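Local coordinates for transcriptional regulator AefR (PDB 3CDL), which probably binds cis-regulatory DNA and controls transcription as a TetR-family regulator, at residues Q9-I14 against F57-Q62; E84-L89 against S135-A140. All blocks are in the same frame, centred on the assembly; numbering follows the deposited sequence.

Contact 1 of 2, residues Q9-I14 against F57-Q62; sequences QKRESI and FAEMLQ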
ATOM      1  N   GLN B   9      -2.713 -24.960 -18.548  1.00 57.91           N
ATOM      2  CA  GLN B   9      -2.494 -25.443 -17.176  1.00 57.73           C
ATOM      3  C   GLN B   9      -1.020 -25.748 -16.818  1.00 57.69           C
ATOM      4  O   GLN B   9      -0.655 -25.767 -15.637  1.00 57.56           O
ATOM      5  CB  GLN B   9      -3.428 -26.610 -16.830  1.00 57.48           C
ATOM      6  CG  GLN B   9      -3.790 -26.679 -15.337  1.00 57.11           C
ATOM      7  CD  GLN B   9      -5.208 -27.190 -15.064  1.00 56.49           C
ATOM      8  OE1 GLN B   9      -5.921 -27.591 -16.006  1.00 55.85           O
ATOM      9  NE2 GLN B   9      -5.611 -27.180 -13.763  1.00 55.49           N
ATOM     10  N   LYS B  10      -0.180 -25.966 -17.828  1.00 57.61           N
ATOM     11  CA  LYS B  10       1.245 -26.152 -17.577  1.00 57.73           C
ATOM     12  C   LYS B  10       1.993 -24.831 -17.389  1.00 57.63           C
ATOM     13  O   LYS B  10       2.989 -24.786 -16.661  1.00 57.79           O
ATOM     14  CB  LYS B  10       1.907 -26.991 -18.664  1.00 57.95           C
ATOM     15  CG  LYS B  10       3.195 -27.679 -18.199  1.00 58.50           C
ATOM     16  CD  LYS B  10       2.951 -28.670 -17.043  1.00 59.11           C
ATOM     17  CE  LYS B  10       2.238 -29.953 -17.500  1.00 59.49           C
ATOM     18  NZ  LYS B  10       3.008 -30.716 -18.517  1.00 58.90           N
ATOM     19  N   ARG B  11       1.522 -23.769 -18.049  1.00 57.21           N
ATOM     20  CA  ARG B  11       2.033 -22.427 -17.785  1.00 56.65           C
ATOM     21  C   ARG B  11       1.716 -22.060 -16.346  1.00 56.27           C
ATOM     22  O   ARG B  11       2.596 -21.599 -15.608  1.00 56.16           O
ATOM     23  CB  ARG B  11       1.444 -21.382 -18.748  1.00 56.82           C
ATOM     24  CG  ARG B  11       2.437 -20.845 -19.785  1.00 57.12           C
ATOM     25  CD  ARG B  11       2.223 -19.360 -20.129  1.00 57.00           C
ATOM     26  NE  ARG B  11       3.428 -18.772 -20.739  1.00 57.44           N
ATOM     27  CZ  ARG B  11       3.625 -17.472 -20.964  1.00 57.24           C
ATOM     28  NH1 ARG B  11       2.696 -16.578 -20.636  1.00 57.87           N
ATOM     29  NH2 ARG B  11       4.762 -17.058 -21.518  1.00 55.66           N
ATOM     30  N   GLU B  12       0.461 -22.295 -15.953  1.00 55.61           N
ATOM     31  CA  GLU B  12      -0.016 -21.985 -14.608  1.00 55.10           C
ATOM     32  C   GLU B  12       0.779 -22.748 -13.572  1.00 54.59           C
ATOM     33  O   GLU B  12       1.156 -22.190 -12.543  1.00 54.94           O
ATOM     34  CB  GLU B  12      -1.513 -22.283 -14.449  1.00 55.33           C
ATOM     35  CG  GLU B  12      -2.452 -21.474 -15.358  1.00 55.68           C
ATOM     36  CD  GLU B  12      -2.488 -19.974 -15.049  1.00 56.52           C
ATOM     37  OE1 GLU B  12      -3.236 -19.256 -15.753  1.00 57.29           O
ATOM     38  OE2 GLU B  12      -1.786 -19.511 -14.117  1.00 54.93           O
ATOM     39  N   SER B  13       1.041 -24.019 -13.862  1.00 53.84           N
ATOM     40  CA  SER B  13       1.890 -24.866 -13.033  1.00 53.20           C
ATOM     41  C   SER B  13       3.213 -24.161 -12.704  1.00 52.72           C
ATOM     42  O   SER B  13       3.579 -24.018 -11.536  1.00 52.63           O
ATOM     43  CB  SER B  13       2.139 -26.197 -13.755  1.00 53.33           C
ATOM     44  OG  SER B  13       2.674 -27.190 -12.898  1.00 53.31           O
ATOM     45  N   ILE B  14       3.912 -23.702 -13.738  1.00 52.13           N
ATOM     46  CA  ILE B  14       5.215 -23.040 -13.580  1.00 51.75           C
ATOM     47  C   ILE B  14       5.105 -21.675 -12.868  1.00 51.50           C
ATOM     48  O   ILE B  14       5.916 -21.356 -11.985  1.00 51.56           O
ATOM     49  CB  ILE B  14       5.923 -22.869 -14.949  1.00 51.61           C
ATOM     50  CG1 ILE B  14       6.086 -24.225 -15.648  1.00 51.30           C
ATOM     51  CG2 ILE B  14       7.259 -22.159 -14.780  1.00 51.09           C
ATOM     52  CD1 ILE B  14       6.284 -24.134 -17.152  1.00 50.65           C
ATOM     53  N   PHE B  57       8.777 -12.643 -14.503  1.00 42.70           N
ATOM     54  CA  PHE B  57       8.354 -11.472 -13.748  1.00 42.09           C
ATOM     55  C   PHE B  57       7.433 -10.576 -14.574  1.00 42.13           C
ATOM     56  O   PHE B  57       6.467 -10.028 -14.041  1.00 41.81           O
ATOM     57  CB  PHE B  57       9.557 -10.667 -13.255  1.00 41.56           C
ATOM     58  CG  PHE B  57       9.178  -9.492 -12.401  1.00 40.68           C
ATOM     59  CD1 PHE B  57       8.843  -9.671 -11.062  1.00 38.18           C
ATOM     60  CD2 PHE B  57       9.143  -8.217 -12.936  1.00 39.77           C
ATOM     61  CE1 PHE B  57       8.486  -8.626 -10.288  1.00 38.52           C
ATOM     62  CE2 PHE B  57       8.778  -7.147 -12.165  1.00 40.60           C
ATOM     63  CZ  PHE B  57       8.439  -7.348 -10.832  1.00 41.53           C
ATOM     64  N   ALA B  58       7.736 -10.436 -15.867  1.00 42.52           N
ATOM     65  CA  ALA B  58       6.920  -9.640 -16.788  1.00 43.09           C
ATOM     66  C   ALA B  58       5.489 -10.149 -16.822  1.00 43.72           C
ATOM     67  O   ALA B  58       4.557  -9.360 -16.837  1.00 42.72           O
ATOM     68  CB  ALA B  58       7.508  -9.649 -18.186  1.00 42.71           C
ATOM     69  N   GLU B  59       5.340 -11.474 -16.801  1.00 45.19           N
ATOM     70  CA  GLU B  59       4.047 -12.127 -16.905  1.00 47.13           C
ATOM     71  C   GLU B  59       3.243 -11.958 -15.628  1.00 48.48           C
ATOM     72  O   GLU B  59       2.059 -11.652 -15.670  1.00 48.21           O
ATOM     73  CB  GLU B  59       4.226 -13.615 -17.198  1.00 47.39           C
ATOM     74  CG  GLU B  59       3.320 -14.156 -18.311  1.00 48.36           C
ATOM     75  CD  GLU B  59       1.860 -14.200 -17.943  1.00 49.53           C
ATOM     76  OE1 GLU B  59       1.339 -15.300 -17.666  1.00 50.84           O
ATOM     77  OE2 GLU B  59       1.224 -13.131 -17.941  1.00 51.28           O
HETATM   78  N   MSE B  60       3.903 -12.165 -14.493  1.00 50.67           N
HETATM   79  CA  MSE B  60       3.312 -11.926 -13.183  1.00 53.25           C
HETATM   80  C   MSE B  60       2.806 -10.496 -12.997  1.00 53.13           C
HETATM   81  O   MSE B  60       1.743 -10.281 -12.418  1.00 53.42           O
HETATM   82  CB  MSE B  60       4.339 -12.228 -12.108  1.00 53.06           C
HETATM   83  CG  MSE B  60       4.285 -13.634 -11.601  1.00 54.74           C
HETATM   84 SE   MSE B  60       5.843 -14.080 -10.541  1.00 58.05          SE
HETATM   85  CE  MSE B  60       6.116 -12.478  -9.483  1.00 56.96           C
ATOM     86  N   LEU B  61       3.583  -9.525 -13.471  1.00 53.49           N
ATOM     87  CA  LEU B  61       3.190  -8.126 -13.425  1.00 53.87           C
ATOM     88  C   LEU B  61       1.896  -7.909 -14.220  1.00 54.32           C
ATOM     89  O   LEU B  61       0.886  -7.479 -13.651  1.00 54.11           O
ATOM     90  CB  LEU B  61       4.327  -7.250 -13.957  1.00 53.77           C
ATOM     91  CG  LEU B  61       4.518  -5.836 -13.422  1.00 54.35           C
ATOM     92  CD1 LEU B  61       4.719  -5.830 -11.903  1.00 54.39           C
ATOM     93  CD2 LEU B  61       5.692  -5.154 -14.130  1.00 53.93           C
ATOM     94  N   GLN B  62       1.925  -8.234 -15.517  1.00 54.91           N
ATOM     95  CA  GLN B  62       0.746  -8.144 -16.390  1.00 55.70           C
ATOM     96  C   GLN B  62      -0.503  -8.644 -15.679  1.00 55.84           C
ATOM     97  O   GLN B  62      -1.542  -8.001 -15.721  1.00 55.88           O
ATOM     98  CB  GLN B  62       0.932  -8.940 -17.694  1.00 55.82           C
ATOM     99  CG  GLN B  62       2.221  -8.671 -18.507  1.00 57.35           C
ATOM    100  CD  GLN B  62       2.298  -7.276 -19.132  1.00 59.49           C
ATOM    101  OE1 GLN B  62       2.112  -7.112 -20.344  1.00 59.83           O
ATOM    102  NE2 GLN B  62       2.590  -6.266 -18.308  1.00 60.16           N
TER
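Arg11 and Glu59 mark the closest approach of two helical segments, 9-14 and 57-62, whose backbones stay well apart, with 10.5 Å between the CA atoms of these two residues. Both side chains start toward the opposite helix, and together they make the whole contact. The Arg11 chain bends at its second torsion (chi2 -145°) and delivers NH1 to Glu59, 3.4 Å from CG and 3.5 Å from OE1. The second pair is a salt bridge, with no hydrogen bond across the segments. Guanidinium and carboxylate lie almost parallel, their planes 11° apart. Glu59 is itself bent at chi2 (-69°), and NH1 lies against its CG as well as near OE1, with CG oblique to the guanidinium.

Each partner is also committed to other residues. Glu59 OE1 forms a salt bridge with Arg63 NE, one turn further along its own helix, while Arg63 NH1 pairs with Glu12; Arg11 NH2 donates a hydrogen bond to the carbonyl oxygen of His49. Phe50 touches the side chains of both Arg11 and Glu59. The pair thus links helix 9-24, the first helix of the chain, to helix 53-64, the helix that follows the predicted helix-turn-helix (31-50). With Glu59 paired to both Arg11 and Arg63, the attraction is probably shared across a small surface network and the carboxylate kept ionised.

Contact 2 of 2, residues E84-L89 against S135-A140; sequences EQLLEL and SAWIRA
Trp137 reaches across from segment 135-140 to meet Gln85, Leu86 and Leu89 of segment 84-89; the two helical segments run nearly antiparallel (168°), their axes 12.1 Å apart at closest approach. The nearest CA atoms, those of Leu86 and Trp137, are still 8.9 Å apart, and the indole bridges that gap. With CG anti to the backbone N (chi1 -172°), the tryptophan side chain extends toward the other helix.

Different parts of the ring meet different neighbours. Leu89 covers one face, where its CD2 packs 3.9 Å from Trp137 CG. At the far end of the indole, Leu86 CB comes to 3.8 Å from Trp137 CH2, the two side chains crossing at about a right angle. Gln85 takes the pyrrole edge, where Trp137 NE1 donates a hydrogen bond of 3.2 Å to Gln85 OE1. The acceptor lies near the indole plane and the hydrogen bond is fairly straight (159°), but the donor approaches from above the amide plane.

Gln85 OE1 also accepts a hydrogen bond from Arg77 N, so this buried oxygen has two donors. Leu86 continues the packing toward Phe195 and Leu196 of helix 181-199, and also touches Met159 of helix 152-167. The arrangement is a large aromatic wedge between antiparallel helices, joining helix 82-97 to helix 133-143 in the all-helical C-terminal domain of a TetR-family regulator.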
ATOM      1  N   GLU B  84     -26.302   2.366  -9.134  1.00 52.02           N
ATOM      2  CA  GLU B  84     -26.506   0.964  -9.497  1.00 51.41           C
ATOM      3  C   GLU B  84     -25.305   0.397 -10.244  1.00 50.89           C
ATOM      4  O   GLU B  84     -24.749  -0.627  -9.844  1.00 50.77           O
ATOM      5  CB  GLU B  84     -27.774   0.805 -10.339  1.00 51.76           C
ATOM      6  CG  GLU B  84     -28.303  -0.609 -10.368  1.00 53.09           C
ATOM      7  CD  GLU B  84     -29.087  -0.908 -11.627  1.00 55.56           C
ATOM      8  OE1 GLU B  84     -30.184  -0.320 -11.818  1.00 56.38           O
ATOM      9  OE2 GLU B  84     -28.597  -1.735 -12.433  1.00 55.92           O
ATOM     10  N   GLN B  85     -24.907   1.077 -11.319  1.00 50.25           N
ATOM     11  CA  GLN B  85     -23.759   0.660 -12.122  1.00 49.39           C
ATOM     12  C   GLN B  85     -22.420   0.768 -11.396  1.00 48.74           C
ATOM     13  O   GLN B  85     -21.579  -0.094 -11.556  1.00 48.82           O
ATOM     14  CB  GLN B  85     -23.721   1.379 -13.484  1.00 49.57           C
ATOM     15  CG  GLN B  85     -23.653   2.913 -13.468  1.00 49.78           C
ATOM     16  CD  GLN B  85     -23.908   3.524 -14.854  1.00 49.86           C
ATOM     17  OE1 GLN B  85     -23.199   3.228 -15.816  1.00 52.77           O
ATOM     18  NE2 GLN B  85     -24.922   4.374 -14.954  1.00 48.39           N
ATOM     19  N   LEU B  86     -22.220   1.804 -10.587  1.00 47.91           N
ATOM     20  CA  LEU B  86     -20.968   1.921  -9.837  1.00 47.45           C
ATOM     21  C   LEU B  86     -20.888   0.894  -8.701  1.00 46.74           C
ATOM     22  O   LEU B  86     -19.817   0.406  -8.375  1.00 46.45           O
ATOM     23  CB  LEU B  86     -20.722   3.366  -9.338  1.00 47.24           C
ATOM     24  CG  LEU B  86     -19.445   3.675  -8.527  1.00 47.54           C
ATOM     25  CD1 LEU B  86     -18.165   3.093  -9.137  1.00 44.61           C
ATOM     26  CD2 LEU B  86     -19.290   5.171  -8.283  1.00 47.66           C
ATOM     27  N   LEU B  87     -22.025   0.557  -8.108  1.00 47.03           N
ATOM     28  CA  LEU B  87     -22.063  -0.532  -7.132  1.00 47.19           C
ATOM     29  C   LEU B  87     -21.441  -1.773  -7.762  1.00 47.29           C
ATOM     30  O   LEU B  87     -20.483  -2.317  -7.215  1.00 47.53           O
ATOM     31  CB  LEU B  87     -23.497  -0.842  -6.672  1.00 47.14           C
ATOM     32  CG  LEU B  87     -23.795  -0.917  -5.164  1.00 47.38           C
ATOM     33  CD1 LEU B  87     -25.129  -1.615  -4.935  1.00 48.21           C
ATOM     34  CD2 LEU B  87     -22.681  -1.550  -4.296  1.00 46.62           C
ATOM     35  N   GLU B  88     -21.973  -2.163  -8.925  1.00 46.79           N
ATOM     36  CA  GLU B  88     -21.509  -3.273  -9.746  1.00 47.38           C
ATOM     37  C   GLU B  88     -20.013  -3.254 -10.093  1.00 47.81           C
ATOM     38  O   GLU B  88     -19.371  -4.304 -10.140  1.00 47.77           O
ATOM     39  CB  GLU B  88     -22.287  -3.251 -11.050  1.00 47.45           C
ATOM     40  CG  GLU B  88     -22.963  -4.520 -11.405  1.00 48.47           C
ATOM     41  CD  GLU B  88     -23.882  -4.339 -12.604  1.00 52.52           C
ATOM     42  OE1 GLU B  88     -25.105  -4.586 -12.478  1.00 53.61           O
ATOM     43  OE2 GLU B  88     -23.382  -3.925 -13.675  1.00 53.71           O
ATOM     44  N   LEU B  89     -19.462  -2.070 -10.363  1.00 48.35           N
ATOM     45  CA  LEU B  89     -18.040  -1.945 -10.662  1.00 48.98           C
ATOM     46  C   LEU B  89     -17.254  -2.297  -9.409  1.00 48.69           C
ATOM     47  O   LEU B  89     -16.300  -3.075  -9.435  1.00 48.59           O
ATOM     48  CB  LEU B  89     -17.680  -0.507 -11.084  1.00 49.25           C
ATOM     49  CG  LEU B  89     -17.743  -0.082 -12.560  1.00 50.73           C
ATOM     50  CD1 LEU B  89     -19.137   0.391 -12.946  1.00 50.97           C
ATOM     51  CD2 LEU B  89     -16.712   1.015 -12.874  1.00 49.90           C
ATOM     52  N   SER B 135     -11.245   4.430 -14.360  1.00 60.31           N
ATOM     53  CA  SER B 135     -10.904   5.599 -15.139  1.00 59.03           C
ATOM     54  C   SER B 135     -11.807   5.760 -16.358  1.00 58.11           C
ATOM     55  O   SER B 135     -12.409   6.810 -16.561  1.00 58.30           O
ATOM     56  CB  SER B 135      -9.452   5.477 -15.574  1.00 59.13           C
ATOM     57  OG  SER B 135      -8.906   6.747 -15.834  1.00 60.37           O
ATOM     58  N   ALA B 136     -11.908   4.714 -17.169  1.00 56.92           N
ATOM     59  CA  ALA B 136     -12.669   4.776 -18.409  1.00 55.68           C
ATOM     60  C   ALA B 136     -14.107   5.224 -18.142  1.00 54.98           C
ATOM     61  O   ALA B 136     -14.663   6.055 -18.867  1.00 55.14           O
ATOM     62  CB  ALA B 136     -12.636   3.418 -19.105  1.00 55.53           C
ATOM     63  N   TRP B 137     -14.684   4.678 -17.077  1.00 53.99           N
ATOM     64  CA  TRP B 137     -16.048   4.963 -16.662  1.00 52.84           C
ATOM     65  C   TRP B 137     -16.212   6.410 -16.210  1.00 52.52           C
ATOM     66  O   TRP B 137     -17.103   7.110 -16.700  1.00 52.43           O
ATOM     67  CB  TRP B 137     -16.429   4.010 -15.529  1.00 52.68           C
ATOM     68  CG  TRP B 137     -17.873   4.042 -15.118  1.00 52.46           C
ATOM     69  CD1 TRP B 137     -18.917   3.352 -15.691  1.00 51.96           C
ATOM     70  CD2 TRP B 137     -18.429   4.777 -14.026  1.00 51.36           C
ATOM     71  NE1 TRP B 137     -20.085   3.628 -15.021  1.00 52.26           N
ATOM     72  CE2 TRP B 137     -19.810   4.492 -13.989  1.00 51.43           C
ATOM     73  CE3 TRP B 137     -17.892   5.649 -13.071  1.00 51.17           C
ATOM     74  CZ2 TRP B 137     -20.660   5.058 -13.045  1.00 51.66           C
ATOM     75  CZ3 TRP B 137     -18.737   6.203 -12.125  1.00 51.83           C
ATOM     76  CH2 TRP B 137     -20.107   5.910 -12.123  1.00 51.70           C
ATOM     77  N   ILE B 138     -15.352   6.850 -15.281  1.00 51.53           N
ATOM     78  CA  ILE B 138     -15.388   8.223 -14.765  1.00 50.76           C
ATOM     79  C   ILE B 138     -15.386   9.249 -15.902  1.00 50.72           C
ATOM     80  O   ILE B 138     -16.189  10.178 -15.895  1.00 51.39           O
ATOM     81  CB  ILE B 138     -14.242   8.500 -13.720  1.00 50.46           C
ATOM     82  CG1 ILE B 138     -14.495   7.735 -12.419  1.00 49.64           C
ATOM     83  CG2 ILE B 138     -14.109   9.986 -13.408  1.00 49.71           C
ATOM     84  CD1 ILE B 138     -13.225   7.322 -11.667  1.00 46.73           C
ATOM     85  N   ARG B 139     -14.483   9.064 -16.868  1.00 50.48           N
ATOM     86  CA  ARG B 139     -14.411   9.877 -18.084  1.00 50.08           C
ATOM     87  C   ARG B 139     -15.724   9.841 -18.875  1.00 49.91           C
ATOM     88  O   ARG B 139     -16.209  10.884 -19.312  1.00 50.39           O
ATOM     89  CB  ARG B 139     -13.232   9.418 -18.958  1.00 50.02           C
ATOM     90  CG  ARG B 139     -13.093  10.113 -20.321  1.00 50.16           C
ATOM     91  CD  ARG B 139     -11.672  10.016 -20.923  1.00 50.32           C
ATOM     92  NE  ARG B 139     -10.908   8.894 -20.383  1.00 51.93           N
ATOM     93  CZ  ARG B 139      -9.789   9.016 -19.671  1.00 53.53           C
ATOM     94  NH1 ARG B 139      -9.187   7.923 -19.192  1.00 54.57           N
ATOM     95  NH2 ARG B 139      -9.268  10.221 -19.441  1.00 52.71           N
ATOM     96  N   ALA B 140     -16.301   8.652 -19.058  1.00 49.10           N
ATOM     97  CA  ALA B 140     -17.597   8.536 -19.736  1.00 48.36           C
ATOM     98  C   ALA B 140     -18.731   9.245 -18.969  1.00 48.15           C
ATOM     99  O   ALA B 140     -19.498  10.026 -19.556  1.00 47.76           O
ATOM    100  CB  ALA B 140     -17.939   7.080 -19.984  1.00 48.16           C
TER

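How the contacts relate
The two contacts lie on opposite sides of the chain's centre, about 29 Å apart between their centres, and share no helix. They follow one another in sequence: contact 1 closes within the N-terminal part of the chain, whose helices flank the predicted helix-turn-helix, before contact 2 opens in the C-terminal domain; the consecutive helices 53-64 and 82-97 belong one to each contact. Contact 1 is a surface contact, sparse and ionic, with one charged pair spanning the helices and further charges around it. Contact 2 is buried and broader, with 211 Å² covered against 71 Å²; an aromatic ring packed on leucines supplies most of it, and its polar edge is matched by an amide. Neither contact involves the second subunit.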